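Local coordinates for protein transcriptional regulator, TetR family (Marinobacter aquaeolei, PDB 3NNR) that probably binds DNA as a transcriptional regulator of the TetR family, at residues Glu16-Lys21 with Tyr95-Arg100; Arg74-Glu79 with Ala132-Ala137. All blocks are in the same frame, centred on the assembly; numbering follows the deposited sequence.

Contact 1 of 2, residues Glu16-Lys21 with Tyr95-Arg100; sequences ELFNDK and YRFFHR. With SO4 (sulfate ion), chain D.
Asn19 and Arg100 join the first helix of the DNA-binding domain, helix 6-21, to the short helix 96-100 of the C-terminal domain, a contact consistent with the way TetR-type regulators join their DNA-binding domain to the C-terminal body. The local axes approach to 8.6 Å and cross at 57°. Asn19 can be followed outward. Asn19 CB lies over the centre of the Arg96 guanidinium face, 3.7 Å from Arg96 CZ. With CG anti to the carbonyl carbon (chi1 -75°), the amide is brought to the guanidinium of Arg96 and stacks on it, the two planes 27° apart. At the tip the branches divide the work. Asn19 OD1 accepts the backbone N-H of Phe97, 3.0 Å from Phe97 N, the donor tilted from the carbonyl plane, while ND2 passes over the guanidinium and donates to Ser94 O. The buried amide is thereby held at both ends. Arg96 is itself steadied by a bond from NE to Trp93 O and by a cation-pi contact with the Trp93 ring; its NH1 reaches O3 of a sulfate, probably from the crystallisation liquor, through a weak bond of 3.0 Å.

The Phe97 ring is enclosed on both faces. Phe18 CD2 lies over one, offset toward the rim, and Phe98 CB covers the centre of the other, with Asn19 OD1 in plane at the edge. Phe18 CB also touches Phe97 CG at 3.5 Å, although the two rings meet obliquely. Behind them, Ile53 and Ile56 of helix 49-67 continue the apolar layer. Arg100 approaches the helix backbone edge-on: NH1 bonds weakly to Asn19 O at 3.3 Å, whereas NH2 reaches that same oxygen at 3.0 Å from above its carbonyl plane, nearly straight.

Contact 2 of 2, residues Arg74-Glu79 with Ala132-Ala137; sequences RPITLE and AKLADA
The peptide group linking Lys133 to Leu134 carries methyl CG2 of Ile76 over one of its flat faces, 3.3 Å from Lys133 C and 3.4 Å from Leu134 N. A second flat group, the Arg74 carbonyl, is met at its oxygen: Lys133 NZ donates to Arg74 O over 2.7 Å, tilted 27° from the carbonyl plane. Ile76 acts as the wedge of the contact. CG1 stands anti to the backbone N (chi1 -172°), which sends CD1 alongside Leu134, while Ile76 CG2 drops between the Lys133 backbone, the Ala137 methyl and Leu134 CD2, 3.7 Å from the last. Ala137 CB also lies 3.6 Å from Ile76 O.

Lys133 combines both kinds of contact, since its CB packs on Ile76 CG2 at 3.5 Å and its chain then bends to bring the ammonium to the loop, where Pro71 O accepts a further, weak bond. With a methionine in place of Lys133, the carbonyl oxygens of Arg74 and Pro71 would probably lose their common donor, and the loop would be less firmly tied to the helix. Just beyond the wedge, Thr77 OG1 caps Asp80 N. The whole is thus an N-capped entry into helix 78-94, packed against the end of helix 110-136 in the all-helical C-terminal domain of a TetR-family regulator.

How the contacts relate
Both contacts are partly buried, but they occupy opposite sides of the chain's centre, with their own centres 34 Å apart. Contact 1 lies nearer the middle and joins two domains; contact 2 is peripheral and stays within the C-terminal domain. They do not touch, yet helix 78-94, entered at contact 2, is directly followed by helix 96-100 of contact 1. The chemistry follows the setting. At the interdomain contact, helix meets helix through aromatic rings, a buried amide and two arginines, of which Arg100 also packs on Tyr104 of the second subunit. At the remote end, a loop meets a helix through aliphatic groups and a single lysine, without help from the other chain.

Contact 1 of 2, residues Glu16-Lys21 with Tyr95-Arg100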
loop_
_atom_site.group_PDB
_atom_site.type_symbol
_atom_site.label_atom_id
_atom_site.label_comp_id
_atom_site.label_asym_id
_atom_site.label_seq_id
_atom_site.Cartn_x
_atom_site.Cartn_y
_atom_site.Cartn_z
ATOM N N GLU A 16 -4.753 18.035 -12.092
ATOM C CA GLU A 16 -4.260 17.476 -13.379
ATOM C C GLU A 16 -2.735 17.412 -13.399
ATOM O O GLU A 16 -2.153 16.391 -13.776
ATOM C CB GLU A 16 -4.722 18.320 -14.593
ATOM C CG GLU A 16 -4.357 17.735 -15.992
ATOM C CD GLU A 16 -4.377 18.766 -17.120
ATOM O OE1 GLU A 16 -5.176 19.727 -17.068
ATOM O OE2 GLU A 16 -3.580 18.600 -18.068
ATOM N N LEU A 17 -2.097 18.522 -13.012
ATOM C CA LEU A 17 -0.625 18.615 -12.981
ATOM C C LEU A 17 -0.058 17.686 -11.891
ATOM O O LEU A 17 0.860 16.939 -12.170
ATOM C CB LEU A 17 -0.164 20.061 -12.808
ATOM C CG LEU A 17 -0.407 21.019 -13.986
ATOM C CD1 LEU A 17 -0.244 22.421 -13.520
ATOM C CD2 LEU A 17 0.511 20.749 -15.200
ATOM N N PHE A 18 -0.656 17.661 -10.694
ATOM C CA PHE A 18 -0.207 16.750 -9.644
ATOM C C PHE A 18 -0.309 15.274 -10.075
ATOM O O PHE A 18 0.637 14.559 -9.890
ATOM C CB PHE A 18 -0.918 16.943 -8.285
ATOM C CG PHE A 18 -0.755 18.324 -7.651
ATOM C CD1 PHE A 18 0.332 19.168 -7.922
ATOM C CD2 PHE A 18 -1.672 18.736 -6.682
ATOM C CE1 PHE A 18 0.437 20.447 -7.294
ATOM C CE2 PHE A 18 -1.568 19.993 -6.041
ATOM C CZ PHE A 18 -0.499 20.843 -6.356
ATOM N N ASN A 19 -1.437 14.859 -10.651
ATOM C CA ASN A 19 -1.663 13.486 -11.113
ATOM C C ASN A 19 -0.707 13.080 -12.241
ATOM O O ASN A 19 -0.166 11.961 -12.231
ATOM C CB ASN A 19 -3.104 13.290 -11.647
ATOM C CG ASN A 19 -4.193 13.206 -10.559
ATOM O OD1 ASN A 19 -3.947 13.052 -9.362
ATOM N ND2 ASN A 19 -5.433 13.246 -11.017
ATOM N N ASP A 20 -0.474 13.997 -13.169
ATOM C CA ASP A 20 0.331 13.742 -14.348
ATOM C C ASP A 20 1.841 13.831 -14.075
ATOM O O ASP A 20 2.581 12.945 -14.499
ATOM C CB ASP A 20 -0.069 14.706 -15.483
ATOM C CG ASP A 20 0.561 14.338 -16.831
ATOM O OD1 ASP A 20 0.337 13.189 -17.300
ATOM O OD2 ASP A 20 1.247 15.205 -17.438
ATOM N N LYS A 21 2.299 14.901 -13.417
ATOM C CA LYS A 21 3.751 15.116 -13.154
ATOM C C LYS A 21 4.236 14.761 -11.730
ATOM O O LYS A 21 5.428 14.626 -11.522
ATOM C CB LYS A 21 4.137 16.582 -13.428
ATOM C CG LYS A 21 3.807 17.170 -14.802
ATOM C CD LYS A 21 4.594 16.589 -15.910
ATOM C CE LYS A 21 4.337 17.359 -17.219
ATOM N NZ LYS A 21 4.870 16.638 -18.433
ATOM N N TYR A 95 -7.758 10.905 -8.041
ATOM C CA TYR A 95 -6.970 11.637 -7.079
ATOM C C TYR A 95 -5.665 10.871 -6.811
ATOM O O TYR A 95 -5.093 10.961 -5.726
ATOM C CB TYR A 95 -7.816 11.834 -5.812
ATOM C CG TYR A 95 -8.967 12.792 -6.031
ATOM C CD1 TYR A 95 -10.133 12.377 -6.681
ATOM C CD2 TYR A 95 -8.902 14.128 -5.596
ATOM C CE1 TYR A 95 -11.204 13.248 -6.922
ATOM C CE2 TYR A 95 -9.997 15.035 -5.826
ATOM C CZ TYR A 95 -11.150 14.576 -6.493
ATOM O OH TYR A 95 -12.256 15.409 -6.758
ATOM N N ARG A 96 -5.149 10.188 -7.843
ATOM C CA ARG A 96 -3.957 9.333 -7.704
ATOM C C ARG A 96 -2.734 10.022 -7.102
ATOM O O ARG A 96 -1.920 9.340 -6.464
ATOM C CB ARG A 96 -3.599 8.580 -9.025
ATOM C CG ARG A 96 -2.839 9.395 -10.058
ATOM C CD ARG A 96 -2.939 8.854 -11.504
ATOM N NE ARG A 96 -4.186 9.350 -12.062
ATOM C CZ ARG A 96 -4.342 10.103 -13.148
ATOM N NH1 ARG A 96 -3.333 10.411 -13.959
ATOM N NH2 ARG A 96 -5.569 10.491 -13.471
ATOM N N PHE A 97 -2.606 11.332 -7.303
ATOM C CA PHE A 97 -1.466 12.121 -6.755
ATOM C C PHE A 97 -1.379 12.057 -5.219
ATOM O O PHE A 97 -0.292 12.125 -4.652
ATOM C CB PHE A 97 -1.532 13.610 -7.174
ATOM C CG PHE A 97 -2.338 14.463 -6.226
ATOM C CD1 PHE A 97 -3.711 14.483 -6.289
ATOM C CD2 PHE A 97 -1.701 15.184 -5.195
ATOM C CE1 PHE A 97 -4.470 15.242 -5.376
ATOM C CE2 PHE A 97 -2.433 15.912 -4.279
ATOM C CZ PHE A 97 -3.830 15.942 -4.363
ATOM N N PHE A 98 -2.527 11.943 -4.566
ATOM C CA PHE A 98 -2.609 11.982 -3.111
ATOM C C PHE A 98 -1.922 10.791 -2.439
ATOM O O PHE A 98 -0.974 10.976 -1.675
ATOM C CB PHE A 98 -4.066 12.114 -2.695
ATOM C CG PHE A 98 -4.260 12.383 -1.252
ATOM C CD1 PHE A 98 -4.082 13.654 -0.753
ATOM C CD2 PHE A 98 -4.671 11.375 -0.393
ATOM C CE1 PHE A 98 -4.266 13.914 0.590
ATOM C CE2 PHE A 98 -4.862 11.625 0.947
ATOM C CZ PHE A 98 -4.650 12.895 1.442
ATOM N N HIS A 99 -2.344 9.580 -2.781
ATOM C CA HIS A 99 -1.752 8.364 -2.167
ATOM C C HIS A 99 -0.288 8.121 -2.530
ATOM O O HIS A 99 0.435 7.453 -1.781
ATOM C CB HIS A 99 -2.606 7.140 -2.443
ATOM C CG HIS A 99 -4.005 7.309 -1.955
ATOM N ND1 HIS A 99 -4.973 7.944 -2.708
ATOM C CD2 HIS A 99 -4.583 6.992 -0.770
ATOM C CE1 HIS A 99 -6.096 7.982 -2.011
ATOM N NE2 HIS A 99 -5.890 7.409 -0.835
ATOM N N ARG A 100 0.142 8.717 -3.637
ATOM C CA ARG A 100 1.502 8.587 -4.131
ATOM C C ARG A 100 2.506 9.323 -3.239
ATOM O O ARG A 100 3.570 8.776 -2.944
ATOM C CB ARG A 100 1.548 9.093 -5.557
ATOM C CG ARG A 100 2.889 9.007 -6.248
ATOM C CD ARG A 100 2.653 9.080 -7.751
ATOM N NE ARG A 100 2.130 10.358 -8.168
ATOM C CZ ARG A 100 1.425 10.611 -9.273
ATOM N NH1 ARG A 100 1.038 9.670 -10.110
ATOM N NH2 ARG A 100 1.060 11.858 -9.514
HETATM S S SO4 D . 0.143 8.677 -14.536
HETATM O O1 SO4 D . 0.019 7.509 -15.414
HETATM O O2 SO4 D . 1.521 9.204 -14.349
HETATM O O3 SO4 D . -0.668 9.748 -15.151
HETATM O O4 SO4 D . -0.345 8.143 -13.269
#

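Contact 2 of 2, residues Arg74-Glu79 with Ala132-Ala137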
loop_
_atom_site.group_PDB
_atom_site.type_symbol
_atom_site.label_atom_id
_atom_site.label_comp_id
_atom_site.label_asym_id
_atom_site.label_seq_id
_atom_site.Cartn_x
_atom_site.Cartn_y
_atom_site.Cartn_z
ATOM N N ARG A 74 -32.935 -0.247 3.853
ATOM C CA ARG A 74 -33.099 -1.394 2.931
ATOM C C ARG A 74 -31.914 -2.351 3.057
ATOM O O ARG A 74 -30.893 -1.954 3.580
ATOM C CB ARG A 74 -33.233 -0.900 1.481
ATOM C CG ARG A 74 -32.112 0.033 0.996
ATOM C CD ARG A 74 -32.328 0.491 -0.446
ATOM N NE ARG A 74 -31.367 1.520 -0.844
ATOM C CZ ARG A 74 -31.588 2.824 -0.723
ATOM N NH1 ARG A 74 -32.739 3.253 -0.226
ATOM N NH2 ARG A 74 -30.667 3.698 -1.100
ATOM N N PRO A 75 -32.046 -3.615 2.572
ATOM C CA PRO A 75 -30.872 -4.506 2.675
ATOM C C PRO A 75 -29.847 -4.225 1.569
ATOM O O PRO A 75 -30.208 -3.726 0.508
ATOM C CB PRO A 75 -31.473 -5.912 2.547
ATOM C CG PRO A 75 -32.699 -5.719 1.765
ATOM C CD PRO A 75 -33.223 -4.342 2.050
ATOM N N ILE A 76 -28.582 -4.527 1.834
ATOM C CA ILE A 76 -27.503 -4.326 0.859
ATOM C C ILE A 76 -27.607 -5.388 -0.227
ATOM O O ILE A 76 -27.784 -6.563 0.097
ATOM C CB ILE A 76 -26.079 -4.381 1.537
ATOM C CG1 ILE A 76 -24.987 -3.972 0.555
ATOM C CG2 ILE A 76 -25.744 -5.779 2.121
ATOM C CD1 ILE A 76 -23.672 -3.725 1.207
ATOM N N THR A 77 -27.522 -4.980 -1.495
ATOM C CA THR A 77 -27.509 -5.925 -2.629
ATOM C C THR A 77 -26.075 -6.074 -3.212
ATOM O O THR A 77 -25.163 -5.338 -2.854
ATOM C CB THR A 77 -28.394 -5.450 -3.769
ATOM O OG1 THR A 77 -27.800 -4.284 -4.350
ATOM C CG2 THR A 77 -29.848 -5.138 -3.301
ATOM N N LEU A 78 -25.904 -7.032 -4.122
ATOM C CA LEU A 78 -24.641 -7.221 -4.855
ATOM C C LEU A 78 -24.279 -6.035 -5.785
ATOM O O LEU A 78 -23.087 -5.748 -6.029
ATOM C CB LEU A 78 -24.689 -8.527 -5.666
ATOM C CG LEU A 78 -24.733 -9.833 -4.860
ATOM C CD1 LEU A 78 -24.845 -11.018 -5.800
ATOM C CD2 LEU A 78 -23.503 -9.984 -3.953
ATOM N N GLU A 79 -25.315 -5.374 -6.305
ATOM C CA GLU A 79 -25.185 -4.214 -7.194
ATOM C C GLU A 79 -24.607 -3.046 -6.348
ATOM O O GLU A 79 -23.683 -2.324 -6.797
ATOM C CB GLU A 79 -26.519 -3.889 -7.875
ATOM C CG GLU A 79 -27.128 -4.998 -8.874
ATOM C CD GLU A 79 -27.724 -6.299 -8.216
ATOM O OE1 GLU A 79 -27.723 -6.431 -6.968
ATOM O OE2 GLU A 79 -28.184 -7.211 -8.955
ATOM N N ALA A 132 -21.336 -5.959 7.817
ATOM C CA ALA A 132 -22.427 -6.172 8.767
ATOM C C ALA A 132 -23.733 -6.366 8.002
ATOM O O ALA A 132 -24.476 -7.323 8.308
ATOM C CB ALA A 132 -22.535 -5.024 9.799
ATOM N N LYS A 133 -23.976 -5.514 6.986
ATOM C CA LYS A 133 -25.174 -5.630 6.138
ATOM C C LYS A 133 -25.150 -6.856 5.215
ATOM O O LYS A 133 -26.204 -7.447 4.970
ATOM C CB LYS A 133 -25.473 -4.357 5.312
ATOM C CG LYS A 133 -25.692 -3.076 6.139
ATOM C CD LYS A 133 -26.750 -2.140 5.586
ATOM C CE LYS A 133 -28.145 -2.705 5.870
ATOM N NZ LYS A 133 -29.190 -1.698 5.692
ATOM N N LEU A 134 -23.981 -7.226 4.690
ATOM C CA LEU A 134 -23.843 -8.434 3.842
ATOM C C LEU A 134 -24.197 -9.710 4.647
ATOM O O LEU A 134 -24.745 -10.684 4.090
ATOM C CB LEU A 134 -22.433 -8.535 3.235
ATOM C CG LEU A 134 -22.031 -7.455 2.209
ATOM C CD1 LEU A 134 -20.484 -7.398 2.038
ATOM C CD2 LEU A 134 -22.761 -7.641 0.885
ATOM N N ALA A 135 -23.870 -9.685 5.947
ATOM C CA ALA A 135 -24.209 -10.753 6.875
ATOM C C ALA A 135 -25.740 -10.794 7.008
ATOM O O ALA A 135 -26.340 -11.839 6.779
ATOM C CB ALA A 135 -23.540 -10.524 8.248
ATOM N N ASP A 136 -26.347 -9.636 7.301
ATOM C CA ASP A 136 -27.816 -9.492 7.462
ATOM C C ASP A 136 -28.608 -9.919 6.226
ATOM O O ASP A 136 -29.677 -10.503 6.354
ATOM C CB ASP A 136 -28.206 -8.047 7.837
ATOM C CG ASP A 136 -27.609 -7.587 9.174
ATOM O OD1 ASP A 136 -27.629 -8.372 10.148
ATOM O OD2 ASP A 136 -27.133 -6.428 9.253
ATOM N N ALA A 137 -28.068 -9.626 5.042
ATOM C CA ALA A 137 -28.679 -10.029 3.765
ATOM C C ALA A 137 -28.462 -11.519 3.407
ATOM O O ALA A 137 -29.073 -12.000 2.456
ATOM C CB ALA A 137 -28.173 -9.134 2.627
#